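Local structure of Alpha/beta hydrolase fold protein (Nakamurella multipartita, 4Y7D) at residues P35-H40 and A90-A95; A51-L56 and L61-V66; D67-F72 and A86-A91; S112-A117 and R125-V130. The protein probably acts as a hydrolase of the alpha/beta hydrolase fold, with no specific substrate assigned. All blocks are in the same frame, centred on the assembly; numbering follows the deposited sequence.

Contact 1: residues P35-H40 and A90-A95; sequences PVLVVH and AALFDA
Leu37, on strand 35-39, meets Phe93 and Leu92 of helix 82-95. This is helix-on-sheet packing in the alpha/beta hydrolase fold. The tight part is the pair Leu37 and Phe93. Leu37 CB sits at the ring edge, in the plane of the ring, 3.9 Å from Phe93 CZ. Leu37 CD2 adds a second touch, 4.0 Å from Phe93 CZ. The CA-CB bond of Phe93 does not aim at the strand. Its ring still reaches the strand, because CG stands anti to the carbonyl carbon (chi1 -74°) and the ring extends from there toward the sheet. Cut back to an alanine here, the side chain would no longer reach Leu37, and a gap would probably open beside Leu37 CB and CD2. Leu116 of helix 110-119 and Val66 of strand 62-66 also pack on Leu37. The outer side of the helix is different. Asp94 and Ala95 are exposed, and Asp94 forms a salt bridge with Arg123. Only carbon atoms meet across the segments, and no hydrogen bond joins them. The looser end is the leucine pair, where methyl Leu37 CD1 stands 4.5 Å from Leu92 CD2.

Contact 2: residues A51-L56 and L61-V66; sequences AMARFL and LRAIVV
Ala53 turns its methyl group onto that of Ala63, with the two CB atoms 3.8 Å apart. Both residues point their CB toward the other segment. With no larger group between them, the helix comes close to the strand, and Ala53 CA is 6.5 Å from Ala63 CA. Val65, two residues further along the strand, adds methyl CG2 at 4.2 Å from Ala53 CB. At the other end a backbone bond joins the segments. Leu61 N donates to Leu56 O at 3.0 Å, with a fairly straight N-H...O angle of 160°. The donor lies above the carbonyl plane, 37° out of it. The bond ties residues 51-56 to the start of 61-66 across the short connection between them. Leu61 CB and CD1 lie beside the same oxygen, each 3.7 Å from Leu56 O. CG of Leu61 is anti to the carbonyl carbon (chi1 -65°), which brings CD1 to that place. The two leucines also touch through their CB atoms, though loosely. Leu298 of helix 288-299 packs on both of them, and Val36 of strand 35-39 does the same. Within the helix, Leu56 CG lies over one face of the Phe55 ring, offset toward its rim. All the touching residues are buried. Strand 35-39, helix 46-58 and strand 62-66 form a beta-alpha-beta crossover, as in the parallel part of the alpha/beta hydrolase sheet.

Contact 3: residues D67-F72 and A86-A91; sequences DRPGYF and AELYAA
Arg68 and Pro69 touch Tyr89 and Leu88 where the loop after strand 62-66 meets helix 82-95 in the alpha/beta hydrolase fold. In the first shell, Arg68 passes the phenol of Tyr89 with its aliphatic part. Arg68 CD is 3.0 Å from Tyr89 OH, a short approach for carbon and oxygen, and Arg68 CG is 3.4 Å from it. The oxygen lies at the guanidinium edge, near its plane. The guanidinium and the tyrosine ring are turned 87° apart. Beside them, Pro69 CG packs on methyl Leu88 CD2 at 3.7 Å. The chain of Arg68 bends at chi3 (-70°), so CD lies against the phenol while the guanidinium turns to partners outside the segments. NE bonds to His40 O, NH1 forms a salt bridge with Asp223, and NH2 bonds to Gln85. Tyr89 OH has its own partner in Ser112 OG, and Tyr71 OH bonds to the same Asp223 carboxylate oxygen as Arg68. Arg68 and Pro69 are the first two residues of a type II beta turn that ends at Tyr71, which fixes their backbone. Gly70 takes a positive phi there, where a CB would press on the preceding carbonyl oxygen. The turn closes with a hydrogen bond from Tyr71 N to Arg68 O at 3.0 Å.

Contact 4: residues S112-A117 and R125-V130; sequences SSYRLA and RALVSV
Leu127 CD2 and Ser129 OG approach the Tyr114 ring obliquely. Leu127 CD2 is 4.0 Å from both CD1 and CE1 of Tyr114. The two side chains cross at about a right angle. At the far end of the ring, Ser129 OG donates a hydrogen bond to Tyr114 OH, 2.7 Å away. Ser129 OG stands anti to the backbone N of the same residue (chi1 -179°), which carries it out to the phenol. Ser129 CB comes close too, at 3.5 Å from Tyr114 OH. The segments belong to the beta-alpha-beta unit of strand 101-106, helix 110-119 and strand 124-130. Residues 112-117 run nearly antiparallel to 126-130, at 159°, and their axes come within 10.1 Å. A phenylalanine in place of Tyr114 would probably keep the ring packing but leave the buried Ser129 hydroxyl without this mate. Outside the segments, Ile238 packs on Tyr114 and Ala117, and Val103 of strand 101-106 packs on Leu127. One turn along the helix, Ala117 CB meets the same methyl of Leu127, CD2, at 4.2 Å.

In the fold
All four contacts are buried in their touching residues; none is a surface contact. Contacts 1, 2 and 4 lay helices on one sheet. Contact 2 packs on the face opposite to that of contacts 1 and 4. Strands 35-39 and 62-66 are neighbours, so contacts 1 and 2 are joined by backbone hydrogen bonds through Val36. Contacts 1 and 3 share helix 82-95, but contact 3 brings it to a loop. Chemistry follows place. Contact 1 is apolar, and contact 2 adds one backbone bond. Contact 4 adds a hydroxyl pair. Contact 3 includes a buried arginine whose polar end is bonded outside the two segments. Tyr89 links contact 3 to contact 4 through Ser112.

Contact 1: residues P35-H40 and A90-A95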
loop_
_atom_site.group_PDB
_atom_site.type_symbol
_atom_site.label_atom_id
_atom_site.label_comp_id
_atom_site.label_asym_id
_atom_site.label_seq_id
_atom_site.Cartn_x
_atom_site.Cartn_y
_atom_site.Cartn_z
ATOM N N PRO A 35 5.440 8.494 -14.637
ATOM C CA PRO A 35 5.612 7.296 -13.807
ATOM C C PRO A 35 5.349 7.476 -12.341
ATOM O O PRO A 35 5.650 8.536 -11.761
ATOM C CB PRO A 35 7.087 6.914 -14.055
ATOM C CG PRO A 35 7.741 8.236 -14.284
ATOM C CD PRO A 35 6.742 9.072 -15.066
ATOM N N VAL A 36 4.824 6.412 -11.736
ATOM C CA VAL A 36 4.575 6.333 -10.293
ATOM C C VAL A 36 5.073 5.012 -9.744
ATOM O O VAL A 36 4.685 3.949 -10.243
ATOM C CB VAL A 36 3.065 6.414 -10.029
ATOM C CG1 VAL A 36 2.783 6.406 -8.531
ATOM C CG2 VAL A 36 2.495 7.635 -10.717
ATOM N N LEU A 37 5.918 5.092 -8.724
ATOM C CA LEU A 37 6.332 3.928 -7.981
ATOM C C LEU A 37 5.223 3.596 -6.982
ATOM O O LEU A 37 4.794 4.456 -6.240
ATOM C CB LEU A 37 7.613 4.184 -7.223
ATOM C CG LEU A 37 8.090 3.096 -6.246
ATOM C CD1 LEU A 37 8.629 1.898 -7.035
ATOM C CD2 LEU A 37 9.077 3.689 -5.277
ATOM N N VAL A 38 4.709 2.379 -7.041
ATOM C CA VAL A 38 3.550 1.923 -6.229
ATOM C C VAL A 38 4.095 0.898 -5.220
ATOM O O VAL A 38 4.689 -0.114 -5.639
ATOM C CB VAL A 38 2.509 1.281 -7.129
ATOM C CG1 VAL A 38 1.301 0.837 -6.328
ATOM C CG2 VAL A 38 2.051 2.283 -8.156
ATOM N N VAL A 39 3.870 1.163 -3.944
ATOM C CA VAL A 39 4.529 0.439 -2.858
ATOM C C VAL A 39 3.488 -0.206 -1.931
ATOM O O VAL A 39 2.736 0.460 -1.195
ATOM C CB VAL A 39 5.424 1.394 -2.067
ATOM C CG1 VAL A 39 6.256 0.599 -1.065
ATOM C CG2 VAL A 39 6.307 2.258 -2.995
ATOM N N HIS A 40 3.437 -1.525 -1.993
ATOM C CA HIS A 40 2.459 -2.323 -1.257
ATOM C C HIS A 40 2.703 -2.373 0.261
ATOM O O HIS A 40 3.810 -2.134 0.783
ATOM C CB HIS A 40 2.392 -3.769 -1.861
ATOM C CG HIS A 40 3.600 -4.579 -1.604
ATOM N ND1 HIS A 40 3.879 -5.134 -0.368
ATOM C CD2 HIS A 40 4.598 -4.993 -2.435
ATOM C CE1 HIS A 40 5.007 -5.816 -0.441
ATOM N NE2 HIS A 40 5.462 -5.744 -1.671
ATOM N N ALA A 90 15.568 3.821 -5.205
ATOM C CA ALA A 90 16.389 4.822 -5.961
ATOM C C ALA A 90 17.298 4.083 -6.926
ATOM O O ALA A 90 17.510 4.540 -8.055
ATOM C CB ALA A 90 17.212 5.680 -4.986
ATOM N N ALA A 91 17.838 2.951 -6.490
ATOM C CA ALA A 91 18.661 2.127 -7.382
ATOM C C ALA A 91 17.847 1.508 -8.532
ATOM O O ALA A 91 18.338 1.368 -9.658
ATOM C CB ALA A 91 19.387 1.054 -6.578
ATOM N N LEU A 92 16.591 1.175 -8.267
ATOM C CA LEU A 92 15.673 0.743 -9.298
ATOM C C LEU A 92 15.435 1.883 -10.333
ATOM O O LEU A 92 15.496 1.652 -11.527
ATOM C CB LEU A 92 14.355 0.321 -8.653
ATOM C CG LEU A 92 13.221 -0.040 -9.619
ATOM C CD1 LEU A 92 13.548 -1.103 -10.653
ATOM C CD2 LEU A 92 12.006 -0.429 -8.792
ATOM N N PHE A 93 15.217 3.113 -9.864
ATOM C CA PHE A 93 15.030 4.242 -10.762
ATOM C C PHE A 93 16.297 4.389 -11.616
ATOM O O PHE A 93 16.245 4.562 -12.819
ATOM C CB PHE A 93 14.823 5.527 -9.942
ATOM C CG PHE A 93 13.453 5.657 -9.257
ATOM C CD1 PHE A 93 12.474 4.675 -9.323
ATOM C CD2 PHE A 93 13.165 6.815 -8.528
ATOM C CE1 PHE A 93 11.258 4.837 -8.648
ATOM C CE2 PHE A 93 11.969 7.005 -7.878
ATOM C CZ PHE A 93 10.994 5.993 -7.913
ATOM N N ASP A 94 17.463 4.270 -10.989
ATOM C CA ASP A 94 18.730 4.325 -11.753
ATOM C C ASP A 94 18.746 3.234 -12.855
ATOM O O ASP A 94 19.128 3.498 -14.021
ATOM C CB ASP A 94 19.962 4.085 -10.869
ATOM C CG ASP A 94 20.270 5.221 -9.908
ATOM O OD1 ASP A 94 19.673 6.295 -10.013
ATOM O OD2 ASP A 94 21.152 5.006 -9.037
ATOM N N ALA A 95 18.339 2.016 -12.487
ATOM C CA ALA A 95 18.310 0.899 -13.416
ATOM C C ALA A 95 17.283 1.036 -14.556
ATOM O O ALA A 95 17.419 0.377 -15.590
ATOM C CB ALA A 95 18.146 -0.435 -12.689
#

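Contact 2: residues A51-L56 and L61-V66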
loop_
_atom_site.group_PDB
_atom_site.type_symbol
_atom_site.label_atom_id
_atom_site.label_comp_id
_atom_site.label_asym_id
_atom_site.label_seq_id
_atom_site.Cartn_x
_atom_site.Cartn_y
_atom_site.Cartn_z
ATOM N N ALA A 51 -3.394 -3.915 -8.012
ATOM C CA ALA A 51 -4.757 -3.547 -7.651
ATOM C C ALA A 51 -4.800 -2.087 -7.187
ATOM O O ALA A 51 -5.659 -1.305 -7.621
ATOM C CB ALA A 51 -5.287 -4.467 -6.550
HETATM N N MSE A 52 -3.817 -1.700 -6.375
HETATM C CA MSE A 52 -3.645 -0.289 -5.977
HETATM C C MSE A 52 -3.468 0.644 -7.201
HETATM O O MSE A 52 -3.954 1.776 -7.192
HETATM C CB MSE A 52 -2.433 -0.114 -5.084
HETATM C CG MSE A 52 -2.560 -0.763 -3.701
HETATM SE SE MSE A 52 -0.779 -0.788 -2.802
HETATM C CE MSE A 52 -0.380 1.100 -2.822
ATOM N N ALA A 53 -2.744 0.161 -8.219
ATOM C CA ALA A 53 -2.325 0.964 -9.370
ATOM C C ALA A 53 -3.385 1.090 -10.431
ATOM O O ALA A 53 -3.223 1.932 -11.342
ATOM C CB ALA A 53 -1.090 0.379 -10.014
ATOM N N ARG A 54 -4.440 0.269 -10.415
ATOM C CA ARG A 54 -5.359 0.338 -11.574
ATOM C C ARG A 54 -5.900 1.728 -11.857
ATOM O O ARG A 54 -6.036 2.121 -13.040
ATOM C CB ARG A 54 -6.559 -0.614 -11.460
ATOM C CG ARG A 54 -6.231 -2.075 -11.690
ATOM C CD ARG A 54 -7.543 -2.881 -11.792
ATOM N NE ARG A 54 -7.162 -4.261 -11.996
ATOM C CZ ARG A 54 -7.024 -5.179 -11.026
ATOM N NH1 ARG A 54 -7.349 -4.917 -9.764
ATOM N NH2 ARG A 54 -6.635 -6.408 -11.364
ATOM N N PHE A 55 -6.264 2.471 -10.824
ATOM C CA PHE A 55 -6.836 3.807 -11.083
ATOM C C PHE A 55 -5.818 4.737 -11.791
ATOM O O PHE A 55 -6.197 5.616 -12.555
ATOM C CB PHE A 55 -7.398 4.440 -9.794
ATOM C CG PHE A 55 -6.358 5.092 -8.917
ATOM C CD1 PHE A 55 -5.580 4.336 -8.028
ATOM C CD2 PHE A 55 -6.171 6.479 -8.934
ATOM C CE1 PHE A 55 -4.643 4.941 -7.211
ATOM C CE2 PHE A 55 -5.250 7.075 -8.104
ATOM C CZ PHE A 55 -4.479 6.300 -7.229
ATOM N N LEU A 56 -4.526 4.550 -11.523
ATOM C CA LEU A 56 -3.481 5.368 -12.108
ATOM C C LEU A 56 -3.361 5.090 -13.593
ATOM O O LEU A 56 -3.317 6.018 -14.436
ATOM C CB LEU A 56 -2.141 5.081 -11.413
ATOM C CG LEU A 56 -2.012 5.580 -9.974
ATOM C CD1 LEU A 56 -0.700 5.080 -9.367
ATOM C CD2 LEU A 56 -2.086 7.084 -9.805
ATOM N N LEU A 61 -1.361 7.426 -16.265
ATOM C CA LEU A 61 -0.025 7.369 -15.678
ATOM C C LEU A 61 0.531 5.946 -15.837
ATOM O O LEU A 61 -0.231 4.988 -16.108
ATOM C CB LEU A 61 -0.045 7.788 -14.197
ATOM C CG LEU A 61 -0.437 9.268 -13.951
ATOM C CD1 LEU A 61 -1.935 9.398 -13.771
ATOM C CD2 LEU A 61 0.249 9.782 -12.689
ATOM N N ARG A 62 1.861 5.794 -15.702
ATOM C CA ARG A 62 2.458 4.487 -15.763
ATOM C C ARG A 62 2.850 4.109 -14.366
ATOM O O ARG A 62 3.221 4.975 -13.577
ATOM C CB ARG A 62 3.616 4.364 -16.776
ATOM C CG ARG A 62 4.996 4.754 -16.354
ATOM C CD ARG A 62 5.966 4.599 -17.563
ATOM N NE ARG A 62 7.356 5.088 -17.378
ATOM C CZ ARG A 62 8.392 4.342 -16.927
ATOM N NH1 ARG A 62 8.236 3.075 -16.569
ATOM N NH2 ARG A 62 9.616 4.867 -16.856
ATOM N N ALA A 63 2.714 2.832 -14.022
ATOM C CA ALA A 63 3.067 2.371 -12.674
ATOM C C ALA A 63 4.261 1.419 -12.688
ATOM O O ALA A 63 4.408 0.596 -13.609
ATOM C CB ALA A 63 1.875 1.704 -12.060
ATOM N N ILE A 64 5.108 1.548 -11.670
ATOM C CA ILE A 64 6.215 0.690 -11.418
ATOM C C ILE A 64 5.845 0.014 -10.095
ATOM O O ILE A 64 5.928 0.628 -9.057
ATOM C CB ILE A 64 7.546 1.494 -11.328
ATOM C CG1 ILE A 64 7.818 2.218 -12.658
ATOM C CG2 ILE A 64 8.722 0.588 -10.944
ATOM C CD1 ILE A 64 8.737 3.409 -12.519
ATOM N N VAL A 65 5.398 -1.236 -10.162
ATOM C CA VAL A 65 4.802 -1.889 -8.979
ATOM C C VAL A 65 5.813 -2.902 -8.476
ATOM O O VAL A 65 6.078 -3.894 -9.180
ATOM C CB VAL A 65 3.537 -2.661 -9.399
ATOM C CG1 VAL A 65 2.954 -3.430 -8.217
ATOM C CG2 VAL A 65 2.538 -1.762 -10.139
ATOM N N VAL A 66 6.441 -2.620 -7.334
ATOM C CA VAL A 66 7.476 -3.509 -6.824
ATOM C C VAL A 66 6.923 -4.626 -5.984
ATOM O O VAL A 66 5.842 -4.484 -5.410
ATOM C CB VAL A 66 8.488 -2.758 -5.911
ATOM C CG1 VAL A 66 9.434 -1.949 -6.774
ATOM C CG2 VAL A 66 7.783 -1.878 -4.883
#

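Contact 3: residues D67-F72 and A86-A91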
loop_
_atom_site.group_PDB
_atom_site.type_symbol
_atom_site.label_atom_id
_atom_site.label_comp_id
_atom_site.label_asym_id
_atom_site.label_seq_id
_atom_site.Cartn_x
_atom_site.Cartn_y
_atom_site.Cartn_z
ATOM N N ASP A 67 7.700 -5.702 -5.888
ATOM C CA ASP A 67 7.652 -6.648 -4.775
ATOM C C ASP A 67 8.739 -6.183 -3.802
ATOM O O ASP A 67 9.908 -6.153 -4.155
ATOM C CB ASP A 67 7.928 -8.069 -5.230
ATOM C CG ASP A 67 6.754 -8.720 -5.901
ATOM O OD1 ASP A 67 5.689 -8.782 -5.253
ATOM O OD2 ASP A 67 6.866 -9.210 -7.070
ATOM N N ARG A 68 8.365 -5.759 -2.599
ATOM C CA ARG A 68 9.358 -5.360 -1.614
ATOM C C ARG A 68 10.154 -6.569 -1.168
ATOM O O ARG A 68 9.695 -7.725 -1.314
ATOM C CB ARG A 68 8.731 -4.616 -0.438
ATOM C CG ARG A 68 8.134 -3.267 -0.866
ATOM C CD ARG A 68 7.829 -2.353 0.312
ATOM N NE ARG A 68 6.694 -2.880 1.081
ATOM C CZ ARG A 68 6.810 -3.504 2.245
ATOM N NH1 ARG A 68 5.748 -4.018 2.820
ATOM N NH2 ARG A 68 7.995 -3.665 2.782
ATOM N N PRO A 69 11.367 -6.328 -0.686
ATOM C CA PRO A 69 12.215 -7.442 -0.218
ATOM C C PRO A 69 11.517 -8.390 0.736
ATOM O O PRO A 69 10.887 -7.925 1.711
ATOM C CB PRO A 69 13.374 -6.716 0.434
ATOM C CG PRO A 69 13.537 -5.488 -0.441
ATOM C CD PRO A 69 12.119 -5.044 -0.693
ATOM N N GLY A 70 11.660 -9.692 0.444
ATOM C CA GLY A 70 11.037 -10.738 1.212
ATOM C C GLY A 70 9.696 -11.176 0.705
ATOM O O GLY A 70 9.132 -12.137 1.240
ATOM N N TYR A 71 9.146 -10.476 -0.300
ATOM C CA TYR A 71 7.922 -10.832 -0.909
ATOM C C TYR A 71 8.135 -11.351 -2.324
ATOM O O TYR A 71 8.836 -10.741 -3.156
ATOM C CB TYR A 71 7.011 -9.632 -0.976
ATOM C CG TYR A 71 6.590 -9.151 0.387
ATOM C CD1 TYR A 71 5.558 -9.785 1.065
ATOM C CD2 TYR A 71 7.213 -8.054 1.026
ATOM C CE1 TYR A 71 5.127 -9.326 2.279
ATOM C CE2 TYR A 71 6.790 -7.591 2.278
ATOM C CZ TYR A 71 5.725 -8.223 2.882
ATOM O OH TYR A 71 5.249 -7.788 4.093
ATOM N N PHE A 72 7.504 -12.486 -2.588
ATOM C CA PHE A 72 7.638 -13.173 -3.863
ATOM C C PHE A 72 9.100 -13.247 -4.288
ATOM O O PHE A 72 9.900 -13.779 -3.545
ATOM C CB PHE A 72 6.735 -12.543 -4.924
ATOM C CG PHE A 72 5.249 -12.738 -4.667
ATOM C CD1 PHE A 72 4.764 -13.933 -4.150
ATOM C CD2 PHE A 72 4.330 -11.752 -5.034
ATOM C CE1 PHE A 72 3.406 -14.104 -3.909
ATOM C CE2 PHE A 72 2.962 -11.940 -4.846
ATOM C CZ PHE A 72 2.505 -13.130 -4.291
ATOM N N ALA A 86 14.217 2.074 0.644
ATOM C CA ALA A 86 14.291 3.350 -0.086
ATOM C C ALA A 86 15.516 3.380 -1.029
ATOM O O ALA A 86 15.412 3.823 -2.198
ATOM C CB ALA A 86 14.370 4.497 0.868
ATOM N N GLU A 87 16.662 2.931 -0.528
ATOM C CA GLU A 87 17.888 2.877 -1.324
ATOM C C GLU A 87 17.706 1.983 -2.524
ATOM O O GLU A 87 18.166 2.317 -3.633
ATOM C CB GLU A 87 19.092 2.435 -0.504
ATOM C CG GLU A 87 20.423 2.854 -1.113
ATOM C CD GLU A 87 20.615 4.380 -1.175
ATOM O OE1 GLU A 87 20.140 5.109 -0.291
ATOM O OE2 GLU A 87 21.310 4.843 -2.099
ATOM N N LEU A 88 16.977 0.893 -2.356
ATOM C CA LEU A 88 16.669 -0.006 -3.459
ATOM C C LEU A 88 15.792 0.648 -4.474
ATOM O O LEU A 88 16.031 0.505 -5.653
ATOM C CB LEU A 88 15.972 -1.280 -2.941
ATOM C CG LEU A 88 15.627 -2.376 -3.940
ATOM C CD1 LEU A 88 16.845 -2.956 -4.617
ATOM C CD2 LEU A 88 14.834 -3.492 -3.283
ATOM N N TYR A 89 14.792 1.409 -4.035
ATOM C CA TYR A 89 13.910 2.069 -4.986
ATOM C C TYR A 89 14.676 3.085 -5.836
ATOM O O TYR A 89 14.462 3.226 -7.055
ATOM C CB TYR A 89 12.743 2.839 -4.290
ATOM C CG TYR A 89 11.903 2.010 -3.329
ATOM C CD1 TYR A 89 11.767 0.623 -3.512
ATOM C CD2 TYR A 89 11.234 2.619 -2.278
ATOM C CE1 TYR A 89 10.993 -0.137 -2.645
ATOM C CE2 TYR A 89 10.486 1.858 -1.376
ATOM C CZ TYR A 89 10.374 0.504 -1.571
ATOM O OH TYR A 89 9.689 -0.268 -0.690
ATOM N N ALA A 90 15.568 3.821 -5.205
ATOM C CA ALA A 90 16.389 4.822 -5.961
ATOM C C ALA A 90 17.298 4.083 -6.926
ATOM O O ALA A 90 17.510 4.540 -8.055
ATOM C CB ALA A 90 17.212 5.680 -4.986
ATOM N N ALA A 91 17.838 2.951 -6.490
ATOM C CA ALA A 91 18.661 2.127 -7.382
ATOM C C ALA A 91 17.847 1.508 -8.532
ATOM O O ALA A 91 18.338 1.368 -9.658
ATOM C CB ALA A 91 19.387 1.054 -6.578
#

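Contact 4: residues S112-A117 and R125-V130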
loop_
_atom_site.group_PDB
_atom_site.type_symbol
_atom_site.label_atom_id
_atom_site.label_comp_id
_atom_site.label_asym_id
_atom_site.label_seq_id
_atom_site.Cartn_x
_atom_site.Cartn_y
_atom_site.Cartn_z
ATOM N N SER A 112 9.266 2.774 3.964
ATOM C CA SER A 112 10.268 2.816 2.913
ATOM C C SER A 112 9.957 3.988 1.942
ATOM O O SER A 112 10.879 4.614 1.421
ATOM C CB SER A 112 10.298 1.502 2.159
ATOM O OG SER A 112 9.066 1.131 1.540
ATOM N N SER A 113 8.698 4.287 1.753
ATOM C CA SER A 113 8.316 5.400 0.837
ATOM C C SER A 113 8.676 6.744 1.486
ATOM O O SER A 113 9.228 7.659 0.804
ATOM C CB SER A 113 6.846 5.332 0.508
ATOM O OG SER A 113 6.501 4.112 -0.147
ATOM N N TYR A 114 8.328 6.912 2.777
ATOM C CA TYR A 114 8.734 8.092 3.497
ATOM C C TYR A 114 10.256 8.250 3.498
ATOM O O TYR A 114 10.757 9.385 3.287
ATOM C CB TYR A 114 8.211 8.132 4.906
ATOM C CG TYR A 114 6.729 8.386 5.035
ATOM C CD1 TYR A 114 6.109 9.486 4.391
ATOM C CD2 TYR A 114 5.927 7.528 5.762
ATOM C CE1 TYR A 114 4.778 9.749 4.555
ATOM C CE2 TYR A 114 4.563 7.779 5.943
ATOM C CZ TYR A 114 3.980 8.874 5.318
ATOM O OH TYR A 114 2.651 9.138 5.479
ATOM N N ARG A 115 10.997 7.174 3.712
ATOM C CA ARG A 115 12.459 7.288 3.647
ATOM C C ARG A 115 12.990 7.741 2.263
ATOM O O ARG A 115 13.994 8.473 2.169
ATOM C CB ARG A 115 13.156 6.000 4.087
ATOM C CG ARG A 115 13.058 5.678 5.582
ATOM C CD ARG A 115 13.481 6.842 6.481
ATOM N NE ARG A 115 14.911 7.094 6.334
ATOM C CZ ARG A 115 15.526 8.211 6.674
ATOM N NH1 ARG A 115 14.844 9.293 7.074
ATOM N NH2 ARG A 115 16.847 8.266 6.522
ATOM N N LEU A 116 12.363 7.252 1.208
ATOM C CA LEU A 116 12.747 7.647 -0.140
ATOM C C LEU A 116 12.509 9.153 -0.305
ATOM O O LEU A 116 13.383 9.897 -0.758
ATOM C CB LEU A 116 11.930 6.867 -1.168
ATOM C CG LEU A 116 12.282 7.166 -2.636
ATOM C CD1 LEU A 116 13.719 6.738 -2.974
ATOM C CD2 LEU A 116 11.313 6.509 -3.581
ATOM N N ALA A 117 11.325 9.625 0.099
ATOM C CA ALA A 117 11.036 11.051 -0.015
ATOM C C ALA A 117 11.944 11.920 0.873
ATOM O O ALA A 117 12.313 13.030 0.477
ATOM C CB ALA A 117 9.543 11.348 0.258
ATOM N N ARG A 125 8.767 13.120 -7.218
ATOM C CA ARG A 125 8.002 14.238 -7.773
ATOM C C ARG A 125 6.827 14.676 -6.899
ATOM O O ARG A 125 6.477 15.880 -6.832
ATOM C CB ARG A 125 7.455 13.863 -9.156
ATOM C CG ARG A 125 8.507 13.610 -10.228
ATOM C CD ARG A 125 8.178 14.301 -11.564
ATOM N NE ARG A 125 9.236 14.108 -12.570
ATOM C CZ ARG A 125 10.429 14.729 -12.578
ATOM N NH1 ARG A 125 11.320 14.465 -13.546
ATOM N NH2 ARG A 125 10.770 15.586 -11.615
ATOM N N ALA A 126 6.194 13.701 -6.261
ATOM C CA ALA A 126 4.984 13.872 -5.458
ATOM C C ALA A 126 4.757 12.585 -4.682
ATOM O O ALA A 126 5.183 11.498 -5.100
ATOM C CB ALA A 126 3.805 14.171 -6.347
ATOM N N LEU A 127 4.072 12.690 -3.552
ATOM C CA LEU A 127 3.819 11.573 -2.674
ATOM C C LEU A 127 2.322 11.506 -2.334
ATOM O O LEU A 127 1.772 12.456 -1.831
ATOM C CB LEU A 127 4.661 11.723 -1.389
ATOM C CG LEU A 127 4.505 10.651 -0.279
ATOM C CD1 LEU A 127 4.814 9.249 -0.799
ATOM C CD2 LEU A 127 5.420 11.093 0.834
ATOM N N VAL A 128 1.711 10.353 -2.568
ATOM C CA VAL A 128 0.390 10.043 -2.054
ATOM C C VAL A 128 0.525 8.898 -1.068
ATOM O O VAL A 128 0.959 7.790 -1.440
ATOM C CB VAL A 128 -0.570 9.679 -3.172
ATOM C CG1 VAL A 128 -1.948 9.303 -2.631
ATOM C CG2 VAL A 128 -0.689 10.868 -4.129
ATOM N N SER A 129 0.164 9.191 0.174
ATOM C CA SER A 129 0.395 8.280 1.280
ATOM C C SER A 129 -0.933 7.929 1.932
ATOM O O SER A 129 -1.556 8.739 2.645
ATOM C CB SER A 129 1.345 8.894 2.243
ATOM O OG SER A 129 1.585 8.025 3.301
ATOM N N VAL A 130 -1.356 6.691 1.711
ATOM C CA VAL A 130 -2.700 6.234 2.117
ATOM C C VAL A 130 -2.542 5.402 3.386
ATOM O O VAL A 130 -1.847 4.381 3.367
ATOM C CB VAL A 130 -3.312 5.390 1.010
ATOM C CG1 VAL A 130 -4.749 4.976 1.340
ATOM C CG2 VAL A 130 -3.289 6.203 -0.300
#